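Local coordinates for protein vacuolar aminopeptidase 1 (Saccharomyces cerevisiae, PDB 5JGF) that removes N-terminal amino acids, preferably neutral or hydrophobic ones, from peptides in the yeast vacuole as a zinc-dependent dodecameric M18 aminopeptidase, at residues L36-E46 against K60-L70; L373-T381 against S411-A420. All coordinates share one frame; numbering follows the deposited sequence.

Contact 1: L36-E46 against K60-L70; sequences LDKHNFKYLSE and KFYTIRNGTNL
Glu46 OE2 takes two N-H groups from Arg65, NH2 at 2.7 Å and NE at a longer 3.1 Å. NE also reaches Glu46 OE1 at 3.0 Å. The carboxylate is thus gripped side-on, near the guanidinium plane, in a two-pronged salt bridge. Arg65 NH1 turns instead to the carbonyls of Arg305 and Gly310. Ala336 and Gly424 of a second subunit pack nearby.

Beside it, Thr63 OG1 donates to Leu44 O at 2.6 Å. Its hydroxyl is anti to the backbone N (chi1 -173°), which places OG1 beside the backbone of Leu44. The backbones pair as parallel strands: Lys42 N to Lys60 O, Lys42 O to Tyr62 N, and Leu44 N to Tyr62 O.

Tyr62 is the central side chain. Its OH donates to Asp37 OD1 at 2.6 Å, on the syn side but out of the carboxylate plane. Leu36 CD1 lies over one ring face, 4.0 Å from the Tyr62 centroid. Tyr43 turns its edge toward the other face, in an offset edge-to-face pair with planes at 63°. The Phe41 ring is sandwiched between Leu36 CD2 and Lys60 CB, with Phe61 O at its edge.

Strand 42-43 therefore joins the margin of the mixed sheet through backbone bonds, and helix 25-38 is tied on through Tyr62. Glu46 and Arg65 are both buried, so the paired salt bridge probably neutralises two charges that would be costly to bury singly.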
loop_
_atom_site.group_PDB
_atom_site.type_symbol
_atom_site.label_atom_id
_atom_site.label_comp_id
_atom_site.label_asym_id
_atom_site.label_seq_id
_atom_site.Cartn_x
_atom_site.Cartn_y
_atom_site.Cartn_z
ATOM N N LEU D 36 -39.887 -31.907 -35.963
ATOM C CA LEU D 36 -40.167 -33.292 -35.597
ATOM C C LEU D 36 -41.553 -33.705 -36.093
ATOM O O LEU D 36 -41.732 -34.827 -36.574
ATOM C CB LEU D 36 -40.071 -33.466 -34.079
ATOM C CG LEU D 36 -38.644 -33.378 -33.527
ATOM C CD1 LEU D 36 -38.682 -33.109 -32.030
ATOM C CD2 LEU D 36 -37.895 -34.669 -33.832
ATOM N N ASP D 37 -42.528 -32.804 -35.973
ATOM C CA ASP D 37 -43.884 -33.093 -36.442
ATOM C C ASP D 37 -43.824 -33.411 -37.931
ATOM O O ASP D 37 -44.382 -34.403 -38.394
ATOM C CB ASP D 37 -44.816 -31.891 -36.255
ATOM C CG ASP D 37 -45.178 -31.636 -34.808
ATOM O OD1 ASP D 37 -45.097 -32.569 -33.983
ATOM O OD2 ASP D 37 -45.570 -30.490 -34.501
ATOM N N LYS D 38 -43.142 -32.546 -38.673
ATOM C CA LYS D 38 -43.001 -32.710 -40.111
ATOM C C LYS D 38 -42.349 -34.036 -40.483
ATOM O O LYS D 38 -42.632 -34.600 -41.539
ATOM C CB LYS D 38 -42.185 -31.549 -40.691
ATOM C CG LYS D 38 -41.715 -31.784 -42.114
ATOM C CD LYS D 38 -41.074 -30.551 -42.718
ATOM C CE LYS D 38 -40.537 -30.864 -44.108
ATOM N NZ LYS D 38 -40.460 -29.652 -44.965
ATOM N N HIS D 39 -41.474 -34.534 -39.617
ATOM C CA HIS D 39 -40.794 -35.790 -39.891
ATOM C C HIS D 39 -41.434 -36.986 -39.200
ATOM O O HIS D 39 -40.788 -37.996 -38.919
ATOM C CB HIS D 39 -39.313 -35.652 -39.549
ATOM C CG HIS D 39 -38.559 -34.823 -40.541
ATOM N ND1 HIS D 39 -38.019 -35.353 -41.693
ATOM C CD2 HIS D 39 -38.333 -33.489 -40.599
ATOM C CE1 HIS D 39 -37.493 -34.382 -42.418
ATOM N NE2 HIS D 39 -37.670 -33.241 -41.777
ATOM N N ASN D 40 -42.724 -36.842 -38.929
ATOM C CA ASN D 40 -43.530 -37.891 -38.332
ATOM C C ASN D 40 -43.182 -38.398 -36.939
ATOM O O ASN D 40 -43.338 -39.585 -36.651
ATOM C CB ASN D 40 -43.606 -39.064 -39.311
ATOM C CG ASN D 40 -44.089 -38.632 -40.684
ATOM O OD1 ASN D 40 -43.343 -38.676 -41.665
ATOM N ND2 ASN D 40 -45.341 -38.194 -40.758
ATOM N N PHE D 41 -42.702 -37.508 -36.075
ATOM C CA PHE D 41 -42.421 -37.884 -34.694
ATOM C C PHE D 41 -43.713 -37.509 -33.974
ATOM O O PHE D 41 -44.238 -36.414 -34.166
ATOM C CB PHE D 41 -41.254 -37.079 -34.107
ATOM C CG PHE D 41 -39.895 -37.627 -34.450
ATOM C CD1 PHE D 41 -39.399 -37.546 -35.745
ATOM C CD2 PHE D 41 -39.102 -38.212 -33.463
ATOM C CE1 PHE D 41 -38.128 -38.038 -36.055
ATOM C CE2 PHE D 41 -37.830 -38.706 -33.761
ATOM C CZ PHE D 41 -37.344 -38.618 -35.061
ATOM N N LYS D 42 -44.234 -38.417 -33.161
ATOM C CA LYS D 42 -45.480 -38.170 -32.448
ATOM C C LYS D 42 -45.259 -37.489 -31.104
ATOM O O LYS D 42 -44.482 -37.967 -30.281
ATOM C CB LYS D 42 -46.215 -39.496 -32.246
ATOM C CG LYS D 42 -47.487 -39.420 -31.418
ATOM C CD LYS D 42 -48.031 -40.826 -31.195
ATOM C CE LYS D 42 -49.250 -40.838 -30.290
ATOM N NZ LYS D 42 -49.659 -42.238 -29.977
ATOM N N TYR D 43 -45.947 -36.376 -30.881
ATOM C CA TYR D 43 -45.820 -35.657 -29.619
ATOM C C TYR D 43 -46.573 -36.351 -28.497
ATOM O O TYR D 43 -47.728 -36.745 -28.662
ATOM C CB TYR D 43 -46.337 -34.222 -29.749
ATOM C CG TYR D 43 -46.427 -33.511 -28.415
ATOM C CD1 TYR D 43 -47.633 -33.442 -27.715
ATOM C CD2 TYR D 43 -45.292 -32.950 -27.828
ATOM C CE1 TYR D 43 -47.706 -32.832 -26.459
ATOM C CE2 TYR D 43 -45.353 -32.341 -26.576
ATOM C CZ TYR D 43 -46.560 -32.284 -25.899
ATOM O OH TYR D 43 -46.621 -31.679 -24.664
ATOM N N LEU D 44 -45.907 -36.491 -27.355
ATOM C CA LEU D 44 -46.495 -37.118 -26.178
ATOM C C LEU D 44 -46.442 -36.133 -25.014
ATOM O O LEU D 44 -45.392 -35.561 -24.726
ATOM C CB LEU D 44 -45.718 -38.375 -25.796
ATOM C CG LEU D 44 -45.601 -39.502 -26.825
ATOM C CD1 LEU D 44 -44.779 -40.635 -26.227
ATOM C CD2 LEU D 44 -46.989 -39.998 -27.219
ATOM N N SER D 45 -47.572 -35.937 -24.347
ATOM C CA SER D 45 -47.627 -35.024 -23.211
ATOM C C SER D 45 -47.128 -35.702 -21.944
ATOM O O SER D 45 -47.484 -36.845 -21.663
ATOM C CB SER D 45 -49.061 -34.543 -22.984
ATOM O OG SER D 45 -49.142 -33.771 -21.802
ATOM N N GLU D 46 -46.301 -34.995 -21.179
ATOM C CA GLU D 46 -45.773 -35.529 -19.930
ATOM C C GLU D 46 -46.875 -35.757 -18.904
ATOM O O GLU D 46 -46.739 -36.591 -18.013
ATOM C CB GLU D 46 -44.775 -34.555 -19.306
ATOM C CG GLU D 46 -43.348 -34.703 -19.733
ATOM C CD GLU D 46 -42.417 -34.088 -18.705
ATOM O OE1 GLU D 46 -42.609 -32.901 -18.362
ATOM O OE2 GLU D 46 -41.505 -34.795 -18.236
ATOM N N LYS D 60 -41.493 -43.282 -33.363
ATOM C CA LYS D 60 -40.796 -42.008 -33.238
ATOM C C LYS D 60 -41.657 -41.041 -32.435
ATOM O O LYS D 60 -42.793 -40.746 -32.814
ATOM C CB LYS D 60 -40.515 -41.437 -34.629
ATOM C CG LYS D 60 -39.652 -42.350 -35.484
ATOM C CD LYS D 60 -39.561 -41.865 -36.919
ATOM C CE LYS D 60 -38.789 -42.855 -37.783
ATOM N NZ LYS D 60 -38.849 -42.479 -39.223
ATOM N N PHE D 61 -41.116 -40.551 -31.321
ATOM C CA PHE D 61 -41.858 -39.631 -30.469
ATOM C C PHE D 61 -40.986 -38.512 -29.909
ATOM O O PHE D 61 -39.773 -38.471 -30.114
ATOM C CB PHE D 61 -42.463 -40.369 -29.268
ATOM C CG PHE D 61 -43.052 -41.716 -29.594
ATOM C CD1 PHE D 61 -42.236 -42.835 -29.730
ATOM C CD2 PHE D 61 -44.424 -41.866 -29.748
ATOM C CE1 PHE D 61 -42.780 -44.085 -30.015
ATOM C CE2 PHE D 61 -44.978 -43.117 -30.034
ATOM C CZ PHE D 61 -44.154 -44.224 -30.166
ATOM N N TYR D 62 -41.635 -37.601 -29.197
ATOM C CA TYR D 62 -40.939 -36.517 -28.523
ATOM C C TYR D 62 -41.893 -35.913 -27.510
ATOM O O TYR D 62 -43.112 -36.016 -27.654
ATOM C CB TYR D 62 -40.441 -35.445 -29.508
ATOM C CG TYR D 62 -41.487 -34.494 -30.054
ATOM C CD1 TYR D 62 -42.268 -34.837 -31.159
ATOM C CD2 TYR D 62 -41.670 -33.232 -29.486
ATOM C CE1 TYR D 62 -43.197 -33.944 -31.687
ATOM C CE2 TYR D 62 -42.596 -32.334 -30.005
ATOM C CZ TYR D 62 -43.356 -32.694 -31.106
ATOM O OH TYR D 62 -44.262 -31.804 -31.625
ATOM N N THR D 63 -41.334 -35.318 -26.462
ATOM C CA THR D 63 -42.144 -34.683 -25.441
ATOM C C THR D 63 -41.456 -33.381 -25.061
ATOM O O THR D 63 -40.282 -33.173 -25.384
ATOM C CB THR D 63 -42.304 -35.582 -24.192
ATOM O OG1 THR D 63 -43.249 -34.985 -23.295
ATOM C CG2 THR D 63 -40.966 -35.763 -23.472
ATOM N N ILE D 64 -42.187 -32.505 -24.388
ATOM C CA ILE D 64 -41.639 -31.219 -23.992
ATOM C C ILE D 64 -42.018 -30.912 -22.557
ATOM O O ILE D 64 -43.123 -31.226 -22.115
ATOM C CB ILE D 64 -42.176 -30.093 -24.901
ATOM C CG1 ILE D 64 -41.794 -30.381 -26.354
ATOM C CG2 ILE D 64 -41.612 -28.740 -24.461
ATOM C CD1 ILE D 64 -42.411 -29.421 -27.350
ATOM N N ARG D 65 -41.089 -30.309 -21.826
ATOM C CA ARG D 65 -41.340 -29.930 -20.449
ATOM C C ARG D 65 -41.082 -28.433 -20.313
ATOM O O ARG D 65 -40.063 -27.934 -20.790
ATOM C CB ARG D 65 -40.413 -30.693 -19.497
ATOM C CG ARG D 65 -40.553 -30.254 -18.040
ATOM C CD ARG D 65 -39.601 -31.010 -17.131
ATOM N NE ARG D 65 -39.895 -32.438 -17.094
ATOM C CZ ARG D 65 -39.188 -33.331 -16.409
ATOM N NH1 ARG D 65 -38.134 -32.944 -15.697
ATOM N NH2 ARG D 65 -39.536 -34.612 -16.433
ATOM N N ASN D 66 -42.022 -27.721 -19.694
ATOM C CA ASN D 66 -41.878 -26.283 -19.458
ATOM C C ASN D 66 -41.768 -25.459 -20.740
ATOM O O ASN D 66 -41.571 -24.244 -20.685
ATOM C CB ASN D 66 -40.635 -26.040 -18.588
ATOM C CG ASN D 66 -40.655 -24.688 -17.899
ATOM O OD1 ASN D 66 -41.527 -24.420 -17.076
ATOM N ND2 ASN D 66 -39.689 -23.831 -18.231
ATOM N N GLY D 67 -41.896 -26.118 -21.888
ATOM C CA GLY D 67 -41.784 -25.428 -23.162
ATOM C C GLY D 67 -40.346 -25.065 -23.510
ATOM O O GLY D 67 -40.102 -24.361 -24.487
ATOM N N THR D 68 -39.392 -25.560 -22.723
ATOM C CA THR D 68 -37.976 -25.251 -22.936
ATOM C C THR D 68 -37.043 -26.456 -22.790
ATOM O O THR D 68 -35.823 -26.311 -22.880
ATOM C CB THR D 68 -37.497 -24.187 -21.924
ATOM O OG1 THR D 68 -37.649 -24.701 -20.593
ATOM C CG2 THR D 68 -38.310 -22.911 -22.052
ATOM N N ASN D 69 -37.619 -27.633 -22.567
ATOM C CA ASN D 69 -36.869 -28.873 -22.355
ATOM C C ASN D 69 -37.547 -29.903 -23.267
ATOM O O ASN D 69 -38.702 -30.267 -23.046
ATOM C CB ASN D 69 -37.014 -29.239 -20.869
ATOM C CG ASN D 69 -36.219 -30.471 -20.444
ATOM O OD1 ASN D 69 -36.450 -30.989 -19.349
ATOM N ND2 ASN D 69 -35.288 -30.931 -21.272
ATOM N N LEU D 70 -36.835 -30.357 -24.295
ATOM C CA LEU D 70 -37.405 -31.301 -25.252
ATOM C C LEU D 70 -36.594 -32.577 -25.417
ATOM O O LEU D 70 -35.365 -32.557 -25.380
ATOM C CB LEU D 70 -37.561 -30.610 -26.615
ATOM C CG LEU D 70 -38.116 -31.394 -27.815
ATOM C CD1 LEU D 70 -38.750 -30.428 -28.794
ATOM C CD2 LEU D 70 -37.009 -32.189 -28.490
HETATM O O HOH W 1 -38.559 -39.773 -39.680
HETATM O O HOH W 2 -45.499 -32.390 -22.120
#

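Contact 2: L373-T381 against S411-A420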
loop_
_atom_site.group_PDB
_atom_site.type_symbol
_atom_site.label_atom_id
_atom_site.label_comp_id
_atom_site.label_asym_id
_atom_site.label_seq_id
_atom_site.Cartn_x
_atom_site.Cartn_y
_atom_site.Cartn_z
ATOM N N LEU D 373 -11.779 -32.879 -22.776
ATOM C CA LEU D 373 -11.107 -33.703 -21.787
ATOM C C LEU D 373 -10.694 -32.914 -20.556
ATOM O O LEU D 373 -10.208 -31.789 -20.667
ATOM C CB LEU D 373 -9.867 -34.337 -22.418
ATOM C CG LEU D 373 -10.102 -35.160 -23.686
ATOM C CD1 LEU D 373 -9.086 -34.770 -24.749
ATOM C CD2 LEU D 373 -10.009 -36.643 -23.354
ATOM N N ASP D 374 -10.887 -33.514 -19.388
ATOM C CA ASP D 374 -10.514 -32.882 -18.127
ATOM C C ASP D 374 -10.331 -33.949 -17.063
ATOM O O ASP D 374 -11.227 -34.761 -16.829
ATOM C CB ASP D 374 -11.582 -31.903 -17.659
ATOM C CG ASP D 374 -11.133 -31.110 -16.457
ATOM O OD1 ASP D 374 -10.317 -30.186 -16.642
ATOM O OD2 ASP D 374 -11.575 -31.419 -15.330
ATOM N N PRO D 375 -9.167 -33.957 -16.395
ATOM C CA PRO D 375 -8.897 -34.951 -15.356
ATOM C C PRO D 375 -9.464 -34.628 -13.972
ATOM O O PRO D 375 -9.375 -35.449 -13.059
ATOM C CB PRO D 375 -7.375 -35.022 -15.355
ATOM C CG PRO D 375 -6.996 -33.576 -15.597
ATOM C CD PRO D 375 -7.961 -33.154 -16.690
ATOM N N ASN D 376 -10.058 -33.449 -13.813
ATOM C CA ASN D 376 -10.594 -33.075 -12.510
ATOM C C ASN D 376 -12.112 -32.986 -12.378
ATOM O O ASN D 376 -12.631 -32.219 -11.568
ATOM C CB ASN D 376 -9.932 -31.778 -12.046
ATOM C CG ASN D 376 -8.494 -31.997 -11.609
ATOM O OD1 ASN D 376 -8.238 -32.559 -10.540
ATOM N ND2 ASN D 376 -7.549 -31.584 -12.444
ATOM N N GLY D 377 -12.819 -33.771 -13.184
ATOM C CA GLY D 377 -14.268 -33.810 -13.090
ATOM C C GLY D 377 -15.120 -32.786 -13.813
ATOM O O GLY D 377 -16.346 -32.836 -13.693
ATOM N N HIS D 378 -14.512 -31.863 -14.555
ATOM C CA HIS D 378 -15.310 -30.870 -15.272
ATOM C C HIS D 378 -16.007 -31.495 -16.477
ATOM O O HIS D 378 -17.049 -31.010 -16.921
ATOM C CB HIS D 378 -14.442 -29.694 -15.727
ATOM C CG HIS D 378 -13.825 -28.937 -14.595
ATOM N ND1 HIS D 378 -12.634 -29.312 -14.012
ATOM C CD2 HIS D 378 -14.262 -27.860 -13.898
ATOM C CE1 HIS D 378 -12.364 -28.500 -13.005
ATOM N NE2 HIS D 378 -13.336 -27.611 -12.915
ATOM N N MET D 379 -15.416 -32.565 -17.003
ATOM C CA MET D 379 -15.972 -33.295 -18.146
ATOM C C MET D 379 -16.089 -34.759 -17.717
ATOM O O MET D 379 -15.314 -35.220 -16.886
ATOM C CB MET D 379 -15.040 -33.195 -19.356
ATOM C CG MET D 379 -14.769 -31.772 -19.842
ATOM S SD MET D 379 -16.254 -30.938 -20.431
ATOM C CE MET D 379 -15.896 -29.239 -19.971
ATOM N N ALA D 380 -17.051 -35.482 -18.279
ATOM C CA ALA D 380 -17.257 -36.891 -17.926
ATOM C C ALA D 380 -16.450 -37.845 -18.809
ATOM O O ALA D 380 -16.382 -39.049 -18.539
ATOM C CB ALA D 380 -18.738 -37.232 -18.020
ATOM N N THR D 381 -15.841 -37.298 -19.857
ATOM C CA THR D 381 -15.041 -38.070 -20.807
ATOM C C THR D 381 -14.002 -38.964 -20.125
ATOM O O THR D 381 -13.253 -38.509 -19.254
ATOM C CB THR D 381 -14.315 -37.124 -21.789
ATOM O OG1 THR D 381 -15.276 -36.268 -22.420
ATOM C CG2 THR D 381 -13.573 -37.918 -22.861
ATOM N N SER D 411 -11.354 -24.118 -15.993
ATOM C CA SER D 411 -12.283 -24.818 -16.873
ATOM C C SER D 411 -13.754 -24.520 -16.628
ATOM O O SER D 411 -14.185 -24.324 -15.491
ATOM C CB SER D 411 -12.079 -26.331 -16.755
ATOM O OG SER D 411 -13.095 -27.027 -17.457
ATOM N N GLY D 412 -14.519 -24.495 -17.715
ATOM C CA GLY D 412 -15.947 -24.281 -17.608
ATOM C C GLY D 412 -16.554 -25.644 -17.317
ATOM O O GLY D 412 -15.820 -26.611 -17.095
ATOM N N GLY D 413 -17.878 -25.734 -17.315
ATOM C CA GLY D 413 -18.522 -27.008 -17.039
ATOM C C GLY D 413 -19.606 -27.334 -18.046
ATOM O O GLY D 413 -19.921 -26.518 -18.914
ATOM N N THR D 414 -20.172 -28.533 -17.939
ATOM C CA THR D 414 -21.233 -28.969 -18.842
ATOM C C THR D 414 -22.196 -29.854 -18.055
ATOM O O THR D 414 -22.004 -30.084 -16.863
ATOM C CB THR D 414 -20.691 -29.819 -20.007
ATOM O OG1 THR D 414 -20.276 -31.092 -19.501
ATOM C CG2 THR D 414 -19.505 -29.135 -20.679
ATOM N N ILE D 415 -23.224 -30.354 -18.733
ATOM C CA ILE D 415 -24.203 -31.227 -18.099
ATOM C C ILE D 415 -23.683 -32.665 -18.091
ATOM O O ILE D 415 -24.320 -33.557 -17.533
ATOM C CB ILE D 415 -25.545 -31.218 -18.867
ATOM C CG1 ILE D 415 -25.328 -31.735 -20.292
ATOM C CG2 ILE D 415 -26.126 -29.807 -18.899
ATOM C CD1 ILE D 415 -26.596 -31.794 -21.134
ATOM N N GLY D 416 -22.528 -32.877 -18.717
ATOM C CA GLY D 416 -21.950 -34.211 -18.812
ATOM C C GLY D 416 -21.881 -35.006 -17.522
ATOM O O GLY D 416 -22.445 -36.102 -17.431
ATOM N N PRO D 417 -21.166 -34.496 -16.510
ATOM C CA PRO D 417 -21.046 -35.192 -15.227
ATOM C C PRO D 417 -22.406 -35.498 -14.595
ATOM O O PRO D 417 -22.590 -36.556 -13.991
ATOM C CB PRO D 417 -20.209 -34.226 -14.397
ATOM C CG PRO D 417 -19.285 -33.644 -15.430
ATOM C CD PRO D 417 -20.222 -33.363 -16.588
ATOM N N SER D 418 -23.353 -34.572 -14.736
ATOM C CA SER D 418 -24.690 -34.765 -14.181
ATOM C C SER D 418 -25.386 -35.952 -14.852
ATOM O O SER D 418 -25.913 -36.833 -14.174
ATOM C CB SER D 418 -25.545 -33.504 -14.365
ATOM O OG SER D 418 -25.067 -32.431 -13.571
ATOM N N LEU D 419 -25.383 -35.975 -16.183
ATOM C CA LEU D 419 -26.032 -37.071 -16.903
ATOM C C LEU D 419 -25.375 -38.418 -16.601
ATOM O O LEU D 419 -26.064 -39.417 -16.396
ATOM C CB LEU D 419 -26.020 -36.805 -18.413
ATOM C CG LEU D 419 -26.814 -35.587 -18.895
ATOM C CD1 LEU D 419 -26.765 -35.519 -20.413
ATOM C CD2 LEU D 419 -28.260 -35.679 -18.410
ATOM N N ALA D 420 -24.046 -38.444 -16.558
ATOM C CA ALA D 420 -23.321 -39.680 -16.273
ATOM C C ALA D 420 -23.638 -40.214 -14.876
ATOM O O ALA D 420 -23.863 -41.414 -14.690
ATOM C CB ALA D 420 -21.816 -39.448 -16.415
HETATM O O HOH W 3 -18.950 -29.631 -15.463
#
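His378 O and Thr414 N are joined by a water, which donates to the first at 2.8 Å and accepts from the second. Asp429 makes a second link, bonding Thr414 OG1 and Ala380 N.

Other polar bonds shape each side by itself. Asp374 OD2 accepts from three N-H groups: His378 ND1 at 2.7 Å, His378 N and Asn376 N. His378 ND1 and His378 N come to OD2 from one side of the carboxylate plane, Asn376 N from the other. The bond from Asn376 N makes an Asx turn. OD2 lies in the plane of the His378 ring, so this bond fixes the ring's rotation. Within 411-420, Ser411 OG donates to Gly412 O in the carbonyl plane, on a lone pair. Thr414 OG1 accepts from Gly416 N, capping the start of helix 416-423.

The ring contact is a CH-pi one. Ser411 CB sits over a face of His378, 3.9 Å from the ring centroid and offset toward the rim. Replacing His378 with an alanine would probably leave Ser411 CB without its ring face and Asp374 OD2 without one of its three donors.

The rest is van der Waals packing. Met379 bends at chi2 (-63°), and its SD and CE both come to 3.7 Å from Thr414 CG2. Pro417 CG rests against Gly377 O at 3.5 Å. Ala380 CB packs on the helix between Gly416 and Ala420, 4.1 Å from Ala420 CB.

Asn376 also bonds Pro118 and Gly120 of a third subunit, so the loop borders a subunit interface. The side chain of Thr414 lies about 6 Å from a bound zinc ion and touches Asp344, a zinc ligand. The arrangement is a capped helix start beside the two-zinc centre of an M18 aminopeptidase.

How the contacts relate
Contact 1 closes before contact 2 opens along the chain. Their centres lie about 28 Å apart, and their nearest atoms about 9 Å, so they do not touch. The nine-stranded mixed sheet relates them. Contact 1 lies at one margin, on strands 42-43, 58-65 and 69-76. Contact 2 lies toward the other margin: its loop follows strand 369-372, and its helix 416-423 leads into strand 426-434. Strands 86-91 and 339-347, which carry the zinc ligands His91 and Asp344, run between these two groups. Residues of contact 1 meet a second subunit and residues of contact 2 a third, consistent with both ends of the sheet lying near interfaces of the dodecamer.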